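Side-chain contacts in cellulose 1,4-beta-cellobiosidase (Thermobifida fusca, PDB 4JJJ), which probably cleaves cellobiose units from cellulose chains as a family 48 glycoside hydrolase, this chain being its catalytic domain: residues Asn413-Gly416 with Phe417-Asn421; Ala439-Asp442 with Lys443-Trp447. The protein carries 1 engineered substitution. All blocks are in the same frame, centred on the assembly; numbering follows the deposited sequence.

Contact 1: Asn413-Gly416 with Phe417-Asn421. With BGC (beta-D-glucopyranose), chain B; BGC (beta-D-glucopyranose), chain C.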
ATOM      1  N   ASN A 413      12.908   2.025   5.492  1.00  5.23           N
ATOM      2  CA  ASN A 413      13.966   1.105   5.915  1.00  5.64           C
ATOM      3  C   ASN A 413      13.771  -0.312   5.301  1.00  6.21           C
ATOM      4  O   ASN A 413      14.672  -1.119   5.259  1.00  7.61           O
ATOM      5  CB  ASN A 413      13.981   1.074   7.404  1.00  6.31           C
ATOM      6  CG  ASN A 413      14.610   2.329   8.016  1.00  6.68           C
ATOM      7  OD1 ASN A 413      14.859   3.334   7.348  1.00  6.84           O
ATOM      8  ND2 ASN A 413      14.836   2.272   9.333  1.00  7.67           N
ATOM      9  N   TRP A 414      12.539  -0.658   4.897  1.00  5.75           N
ATOM     10  CA  TRP A 414      12.307  -2.024   4.267  1.00  5.41           C
ATOM     11  C   TRP A 414      12.739  -2.072   2.861  1.00  5.45           C
ATOM     12  O   TRP A 414      12.252  -1.276   2.026  1.00  5.52           O
ATOM     13  CB  TRP A 414      10.817  -2.261   4.345  1.00  5.24           C
ATOM     14  CG  TRP A 414      10.453  -3.640   3.847  1.00  5.24           C
ATOM     15  CD1 TRP A 414      11.049  -4.837   4.211  1.00  5.84           C
ATOM     16  CD2 TRP A 414       9.354  -3.972   2.982  1.00  5.32           C
ATOM     17  NE1 TRP A 414      10.445  -5.872   3.556  1.00  5.62           N
ATOM     18  CE2 TRP A 414       9.396  -5.379   2.799  1.00  5.21           C
ATOM     19  CE3 TRP A 414       8.438  -3.221   2.263  1.00  5.25           C
ATOM     20  CZ2 TRP A 414       8.463  -6.015   1.994  1.00  5.49           C
ATOM     21  CZ3 TRP A 414       7.537  -3.844   1.485  1.00  5.56           C
ATOM     22  CH2 TRP A 414       7.553  -5.241   1.336  1.00  5.11           C
ATOM     23  N   PHE A 415      13.673  -2.977   2.561  1.00  5.32           N
ATOM     24  CA  PHE A 415      14.135  -3.201   1.197  1.00  5.32           C
ATOM     25  C   PHE A 415      13.039  -3.594   0.223  1.00  5.15           C
ATOM     26  O   PHE A 415      13.235  -3.342  -0.967  1.00  6.02           O
ATOM     27  CB  PHE A 415      15.277  -4.192   1.152  1.00  5.76           C
ATOM     28  CG  PHE A 415      15.837  -4.465  -0.192  1.00  5.89           C
ATOM     29  CD1 PHE A 415      16.784  -3.623  -0.801  1.00  6.60           C
ATOM     30  CD2 PHE A 415      15.434  -5.570  -0.877  1.00  6.67           C
ATOM     31  CE1 PHE A 415      17.335  -3.890  -2.036  1.00  6.49           C
ATOM     32  CE2 PHE A 415      15.947  -5.855  -2.125  1.00  6.15           C
ATOM     33  CZ  PHE A 415      16.929  -5.021  -2.698  1.00  6.14           C
ATOM     34  N   GLY A 416      11.964  -4.127   0.719  1.00  5.14           N
ATOM     35  CA  GLY A 416      10.853  -4.483  -0.176  1.00  5.12           C
ATOM     36  C   GLY A 416      10.402  -3.333  -1.038  1.00  4.91           C
ATOM     37  O   GLY A 416      10.034  -3.525  -2.199  1.00  4.93           O
ATOM     38  N   PHE A 417      10.389  -2.099  -0.526  1.00  4.92           N
ATOM     39  CA  PHE A 417       9.899  -1.029  -1.346  1.00  4.89           C
ATOM     40  C   PHE A 417      10.835  -0.721  -2.501  1.00  4.58           C
ATOM     41  O   PHE A 417      10.432  -0.241  -3.547  1.00  4.59           O
ATOM     42  CB  PHE A 417       9.728   0.215  -0.483  1.00  5.01           C
ATOM     43  CG  PHE A 417       8.468   0.297   0.306  1.00  5.29           C
ATOM     44  CD1 PHE A 417       7.224   0.096  -0.290  1.00  5.58           C
ATOM     45  CD2 PHE A 417       8.536   0.489   1.653  1.00  5.94           C
ATOM     46  CE1 PHE A 417       6.031   0.221   0.470  1.00  5.76           C
ATOM     47  CE2 PHE A 417       7.386   0.579   2.380  1.00  5.87           C
ATOM     48  CZ  PHE A 417       6.156   0.456   1.795  1.00  5.90           C
ATOM     49  N   GLN A 418      12.133  -1.033  -2.330  1.00  4.09           N
ATOM     50  CA  GLN A 418      13.124  -0.856  -3.418  1.00  4.23           C
ATOM     51  C   GLN A 418      12.722  -1.675  -4.624  1.00  3.97           C
ATOM     52  O   GLN A 418      12.625  -1.160  -5.749  1.00  4.19           O
ATOM     53  CB  GLN A 418      14.517  -1.304  -3.067  1.00  4.65           C
ATOM     54  CG  GLN A 418      15.218  -0.533  -1.948  1.00  4.63           C
ATOM     55  CD  GLN A 418      15.454   0.869  -2.306  1.00  4.91           C
ATOM     56  OE1 GLN A 418      16.089   1.190  -3.384  1.00  5.56           O
ATOM     57  NE2 GLN A 418      14.964   1.794  -1.474  1.00  4.50           N
ATOM     58  N   VAL A 419      12.399  -2.970  -4.395  1.00  4.03           N
ATOM     59  CA  VAL A 419      12.028  -3.897  -5.493  1.00  4.56           C
ATOM     60  C   VAL A 419      10.639  -3.665  -5.975  1.00  4.38           C
ATOM     61  O   VAL A 419      10.371  -3.854  -7.187  1.00  4.93           O
ATOM     62  CB  VAL A 419      12.382  -5.332  -5.141  1.00  4.74           C
ATOM     63  CG1 VAL A 419      13.888  -5.541  -5.121  1.00  5.49           C
ATOM     64  CG2 VAL A 419      11.780  -5.804  -3.839  1.00  4.97           C
ATOM     65  N   TRP A 420       9.711  -3.314  -5.141  1.00  4.41           N
ATOM     66  CA  TRP A 420       8.353  -3.043  -5.638  1.00  4.40           C
ATOM     67  C   TRP A 420       8.382  -1.870  -6.652  1.00  4.88           C
ATOM     68  O   TRP A 420       7.786  -1.941  -7.764  1.00  4.40           O
ATOM     69  CB  TRP A 420       7.396  -2.808  -4.542  1.00  4.45           C
ATOM     70  CG  TRP A 420       6.884  -3.997  -3.858  1.00  4.58           C
ATOM     71  CD1 TRP A 420       7.020  -5.283  -4.220  1.00  4.71           C
ATOM     72  CD2 TRP A 420       5.977  -3.992  -2.734  1.00  5.11           C
ATOM     73  NE1 TRP A 420       6.328  -6.078  -3.362  1.00  4.80           N
ATOM     74  CE2 TRP A 420       5.645  -5.318  -2.462  1.00  4.61           C
ATOM     75  CE3 TRP A 420       5.422  -2.966  -1.965  1.00  4.94           C
ATOM     76  CZ2 TRP A 420       4.763  -5.671  -1.463  1.00  5.16           C
ATOM     77  CZ3 TRP A 420       4.525  -3.306  -0.944  1.00  5.12           C
ATOM     78  CH2 TRP A 420       4.203  -4.636  -0.710  1.00  5.16           C
ATOM     79  N   ASN A 421       9.107  -0.787  -6.294  1.00  4.67           N
ATOM     80  CA  ASN A 421       9.261   0.331  -7.232  1.00  5.29           C
ATOM     81  C   ASN A 421      10.103  -0.046  -8.435  1.00  5.05           C
ATOM     82  O   ASN A 421       9.682   0.116  -9.609  1.00  5.02           O
ATOM     83  CB  ASN A 421       9.833   1.523  -6.519  1.00  5.96           C
ATOM     84  CG  ASN A 421      10.403   2.521  -7.477  1.00  7.57           C
ATOM     85  OD1 ASN A 421       9.753   2.887  -8.390  1.00  8.64           O
ATOM     86  ND2 ASN A 421      11.528   3.138  -7.086  1.00  9.72           N
TER
HETATM   87  C2  BGC B   1       8.894  -6.232   6.715  0.50  5.92           C
HETATM   88  C3  BGC B   1       7.412  -5.917   6.548  0.50  5.25           C
HETATM   89  C4  BGC B   1       6.770  -6.855   5.505  0.50  4.54           C
HETATM   90  C5  BGC B   1       7.123  -8.347   5.654  0.50  4.76           C
HETATM   91  C6  BGC B   1       6.755  -9.185   4.428  0.50  4.76           C
HETATM   92  C1  BGC B   1       9.118  -7.713   6.904  0.50  6.37           C
HETATM   93  O1  BGC B   1      10.569  -7.910   6.975  0.50  9.23           O
HETATM   94  O2  BGC B   1       9.306  -5.446   7.882  0.50  5.66           O
HETATM   95  O3  BGC B   1       7.221  -4.552   6.162  0.50  5.82           O
HETATM   96  O4  BGC B   1       5.344  -6.766   5.515  0.50  3.63           O
HETATM   97  O5  BGC B   1       8.531  -8.499   5.838  0.50  5.70           O
HETATM   98  O6  BGC B   1       7.487  -8.833   3.282  0.50  4.84           O
HETATM   99  C2  BGC C   2       3.320  -6.383   4.361  0.50  2.90           C
HETATM  100  C3  BGC C   2       2.634  -5.625   3.228  0.50  2.77           C
HETATM  101  C4  BGC C   2       3.023  -4.119   3.271  0.50  2.76           C
HETATM  102  C5  BGC C   2       4.551  -3.915   3.426  0.50  2.74           C
HETATM  103  C6  BGC C   2       4.873  -2.456   3.648  0.50  2.74           C
HETATM  104  C1  BGC C   2       4.817  -6.136   4.381  0.50  3.11           C
HETATM  105  O2  BGC C   2       3.117  -7.780   4.195  0.50  2.92           O
HETATM  106  O3  BGC C   2       1.207  -5.830   3.372  0.50  2.86           O
HETATM  107  O4  BGC C   2       2.537  -3.493   2.067  0.50  2.67           O
HETATM  108  O5  BGC C   2       4.998  -4.714   4.529  0.50  2.90           O
HETATM  109  O6  BGC C   2       4.202  -1.956   4.789  0.50  2.72           O
HETATM  110  O   HOH W   1      13.201   0.879   0.526  1.00  5.14           O
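W414, F417 and W420 form an aromatic cluster where a loop of the (α/α)6 barrel runs into helix 416-432, and the cluster lines the glycan pocket. Two edge-to-face pairs hold it together. The six-membered ring of W414 turns its edge to the face of F417, with planes at 79°, and to the face of W420, nearly perpendicular at 89°. With CG anti to the backbone N (chi1 -176°), W414 reaches forward along the first helical turn, its CZ3 coming 3.9 Å from CZ3 of W420.

One face of the W414 indole lies against the CA of G416; the opposite face carries the two glucose units, a sugar platform familiar in cellulases. W414 CZ3 is 3.6 Å from C5 of the chain C sugar, and F417 CZ touches C6 of that unit. With an alanine here the indole is gone, and the sugars are likely to lose the surface they rest on, while F417 and W420 would be without their edge-on partner.

On the far side of the turn, F415 takes Q418 CB over its ring face in a CH-pi contact and meets V419 CG1 through CE2.

Among the polar links, G416 O accepts the first regular helical bond, from W420 N at 3.0 Å. F417 N approaches W414 O from above the carbonyl plane. Q418 OE1 accepts from I373 N, and its NE2 donates to a water 2.8 Å from W414 O.

Contact 2: Ala439-Asp442 with Lys443-Trp447. With CA (calcium ion), chain G.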
ATOM      1  N   ALA A 439      18.685   4.841 -16.765  1.00  6.66           N
ATOM      2  CA  ALA A 439      19.710   5.478 -15.918  1.00  7.17           C
ATOM      3  C   ALA A 439      19.543   5.107 -14.488  1.00  6.55           C
ATOM      4  O   ALA A 439      20.547   4.853 -13.810  1.00  7.94           O
ATOM      5  CB  ALA A 439      19.708   6.959 -16.089  1.00  7.28           C
ATOM      6  N   ILE A 440      18.296   5.094 -13.987  1.00  6.13           N
ATOM      7  CA  ILE A 440      18.078   4.637 -12.595  1.00  6.14           C
ATOM      8  C   ILE A 440      18.536   3.202 -12.398  1.00  6.20           C
ATOM      9  O   ILE A 440      19.280   2.846 -11.418  1.00  5.90           O
ATOM     10  CB  ILE A 440      16.576   4.822 -12.239  1.00  6.14           C
ATOM     11  CG1 ILE A 440      16.174   6.266 -12.232  1.00  6.57           C
ATOM     12  CG2 ILE A 440      16.330   4.242 -10.838  1.00  6.74           C
ATOM     13  CD1 ILE A 440      14.686   6.515 -12.195  1.00  6.18           C
ATOM     14  N   LEU A 441      18.092   2.315 -13.288  1.00  6.22           N
ATOM     15  CA  LEU A 441      18.420   0.911 -13.208  1.00  5.75           C
ATOM     16  C   LEU A 441      19.918   0.623 -13.298  1.00  6.04           C
ATOM     17  O   LEU A 441      20.467  -0.215 -12.555  1.00  5.91           O
ATOM     18  CB  LEU A 441      17.712   0.225 -14.356  1.00  5.70           C
ATOM     19  CG  LEU A 441      16.221   0.106 -14.173  1.00  6.28           C
ATOM     20  CD1 LEU A 441      15.518  -0.146 -15.509  1.00  6.15           C
ATOM     21  CD2 LEU A 441      15.895  -1.043 -13.230  1.00  6.68           C
ATOM     22  N   ASP A 442      20.648   1.377 -14.171  1.00  6.53           N
ATOM     23  CA  ASP A 442      22.058   1.091 -14.329  1.00  7.85           C
ATOM     24  C   ASP A 442      22.827   1.349 -13.038  1.00  8.22           C
ATOM     25  O   ASP A 442      23.900   0.730 -12.870  1.00  8.47           O
ATOM     26  CB  ASP A 442      22.613   1.932 -15.505  1.00  9.48           C
ATOM     27  CG  ASP A 442      22.247   1.364 -16.900  1.00 10.22           C
ATOM     28  OD1 ASP A 442      21.764   0.260 -17.094  1.00 11.60           O
ATOM     29  OD2 ASP A 442      22.505   2.186 -17.834  1.00 12.37           O
ATOM     30  N   LYS A 443      22.368   2.287 -12.213  1.00  7.61           N
ATOM     31  CA  LYS A 443      22.994   2.510 -10.925  1.00  7.90           C
ATOM     32  C   LYS A 443      22.419   1.636  -9.802  1.00  7.74           C
ATOM     33  O   LYS A 443      23.141   1.228  -8.904  1.00  8.42           O
ATOM     34  CB  LYS A 443      22.865   3.983 -10.627  1.00  9.39           C
ATOM     35  CG  LYS A 443      23.586   4.366  -9.343  1.00 11.14           C
ATOM     36  CD  LYS A 443      23.707   5.863  -9.074  1.00 13.19           C
ATOM     37  CE  LYS A 443      24.509   6.150  -7.798  1.00 14.95           C
ATOM     38  NZ  LYS A 443      24.782   7.630  -7.566  1.00 16.72           N
ATOM     39  N   TRP A 444      21.144   1.343  -9.847  1.00  6.28           N
ATOM     40  CA  TRP A 444      20.528   0.528  -8.778  1.00  6.07           C
ATOM     41  C   TRP A 444      20.864  -0.925  -8.835  1.00  6.37           C
ATOM     42  O   TRP A 444      21.082  -1.560  -7.811  1.00  6.56           O
ATOM     43  CB  TRP A 444      18.946   0.750  -8.815  1.00  5.52           C
ATOM     44  CG  TRP A 444      18.191   0.076  -7.749  1.00  5.61           C
ATOM     45  CD1 TRP A 444      17.775   0.666  -6.565  1.00  6.00           C
ATOM     46  CD2 TRP A 444      17.727  -1.258  -7.720  1.00  5.39           C
ATOM     47  NE1 TRP A 444      17.105  -0.212  -5.822  1.00  5.84           N
ATOM     48  CE2 TRP A 444      17.082  -1.437  -6.463  1.00  5.44           C
ATOM     49  CE3 TRP A 444      17.805  -2.326  -8.582  1.00  5.20           C
ATOM     50  CZ2 TRP A 444      16.481  -2.636  -6.103  1.00  6.07           C
ATOM     51  CZ3 TRP A 444      17.248  -3.539  -8.200  1.00  5.83           C
ATOM     52  CH2 TRP A 444      16.604  -3.683  -7.002  1.00  5.94           C
ATOM     53  N   VAL A 445      20.848  -1.487 -10.050  1.00  6.79           N
ATOM     54  CA  VAL A 445      20.998  -2.926 -10.249  1.00  6.80           C
ATOM     55  C   VAL A 445      22.325  -3.456  -9.673  1.00  6.73           C
ATOM     56  O   VAL A 445      22.291  -4.372  -8.874  1.00  7.03           O
ATOM     57  CB  VAL A 445      20.745  -3.334 -11.717  1.00  7.22           C
ATOM     58  CG1 VAL A 445      21.160  -4.782 -12.010  1.00  7.72           C
ATOM     59  CG2 VAL A 445      19.269  -3.190 -12.058  1.00  8.03           C
ATOM     60  N   PRO A 446      23.439  -2.815  -9.945  1.00  7.55           N
ATOM     61  CA  PRO A 446      24.670  -3.292  -9.320  1.00  8.38           C
ATOM     62  C   PRO A 446      24.669  -3.297  -7.828  1.00  8.12           C
ATOM     63  O   PRO A 446      25.220  -4.210  -7.228  1.00 10.54           O
ATOM     64  CB  PRO A 446      25.763  -2.418  -9.913  1.00  9.42           C
ATOM     65  CG  PRO A 446      25.182  -1.722 -11.050  1.00 10.70           C
ATOM     66  CD  PRO A 446      23.692  -1.751 -10.952  1.00  9.09           C
ATOM     67  N   TRP A 447      24.068  -2.282  -7.232  1.00  7.62           N
ATOM     68  CA  TRP A 447      23.975  -2.163  -5.824  1.00  7.78           C
ATOM     69  C   TRP A 447      23.179  -3.302  -5.286  1.00  7.50           C
ATOM     70  O   TRP A 447      23.554  -3.937  -4.295  1.00  7.25           O
ATOM     71  CB  TRP A 447      23.268  -0.831  -5.404  1.00  7.73           C
ATOM     72  CG  TRP A 447      22.961  -0.715  -4.012  1.00  7.80           C
ATOM     73  CD1 TRP A 447      23.827  -0.539  -2.956  1.00  8.78           C
ATOM     74  CD2 TRP A 447      21.648  -0.670  -3.439  1.00  7.81           C
ATOM     75  NE1 TRP A 447      23.144  -0.402  -1.786  1.00  8.65           N
ATOM     76  CE2 TRP A 447      21.798  -0.497  -2.042  1.00  7.63           C
ATOM     77  CE3 TRP A 447      20.349  -0.868  -3.953  1.00  7.57           C
ATOM     78  CZ2 TRP A 447      20.732  -0.467  -1.154  1.00  7.91           C
ATOM     79  CZ3 TRP A 447      19.269  -0.829  -3.087  1.00  7.28           C
ATOM     80  CH2 TRP A 447      19.488  -0.644  -1.637  1.00  7.73           C
TER
HETATM   81 CA    CA G 706      22.711   1.382 -19.917  1.00 31.01          CA
HETATM   82  O   HOH W   2      21.354  -0.599 -19.634  1.00 19.35           O
HETATM   83  O   HOH W   3      23.249  -0.688 -20.937  1.00 17.81           O
HETATM   84  O   HOH W   4      24.492   1.951 -21.095  0.50 32.30           O
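L441 meets V445 one turn further along helix 435-450 of the (α/α)6 barrel, an i to i+4 overlap in which CD2 of the leucine lies 4.2 Å from CG2 of the valine, the two side chains crossing at a slant. The touch is light, and both residues also pack on Y512 of helix 499-516. The valine's CG2, anti to its own carbonyl carbon and beside the backbone N, comes back over the preceding turn to L441 O.

Beneath the side chains the helix is held by V445 N to L441 O at 2.8 Å and by W444 N to I440 O at 2.9 Å. The next such bond is missing because P446 has no N-H: its CD sits instead 3.1 Å from D442 O, and the helix kinks there.

Within 443-447 itself, W447 CE3 lies over one face of the W444 indole, three residues back.

D442 leaves the helix on another side to bind calcium, sharing the ion with E438 one turn earlier. Its two carboxylate oxygens divide the work: OD1 accepts from Y512 OH and from a calcium-bound water at 2.7 Å, while OD2 coordinates the ion directly at 2.2 Å.

Overall arrangement
Both contacts are local, contact 1 where a loop enters helix 416-432 and contact 2 within the next helix, 435-450, and they differ chiefly in depth. Contact 1 is wholly buried and faces the substrate; contact 2 lies farther from the chain centre, is only partly buried and ends at a metal on the periphery. Aromatic edges and faces dominate the first, whereas one light aliphatic touch, a proline kink and carboxylate coordination mark the second. The two meet directly: Q418 OE1 probably accepts a hydrogen bond from W444 NE1 at 3.0 Å, and F415 CE1 packs against W447 CZ3. Helix 499-516 borders both, touching V419 in one and V445 in the other.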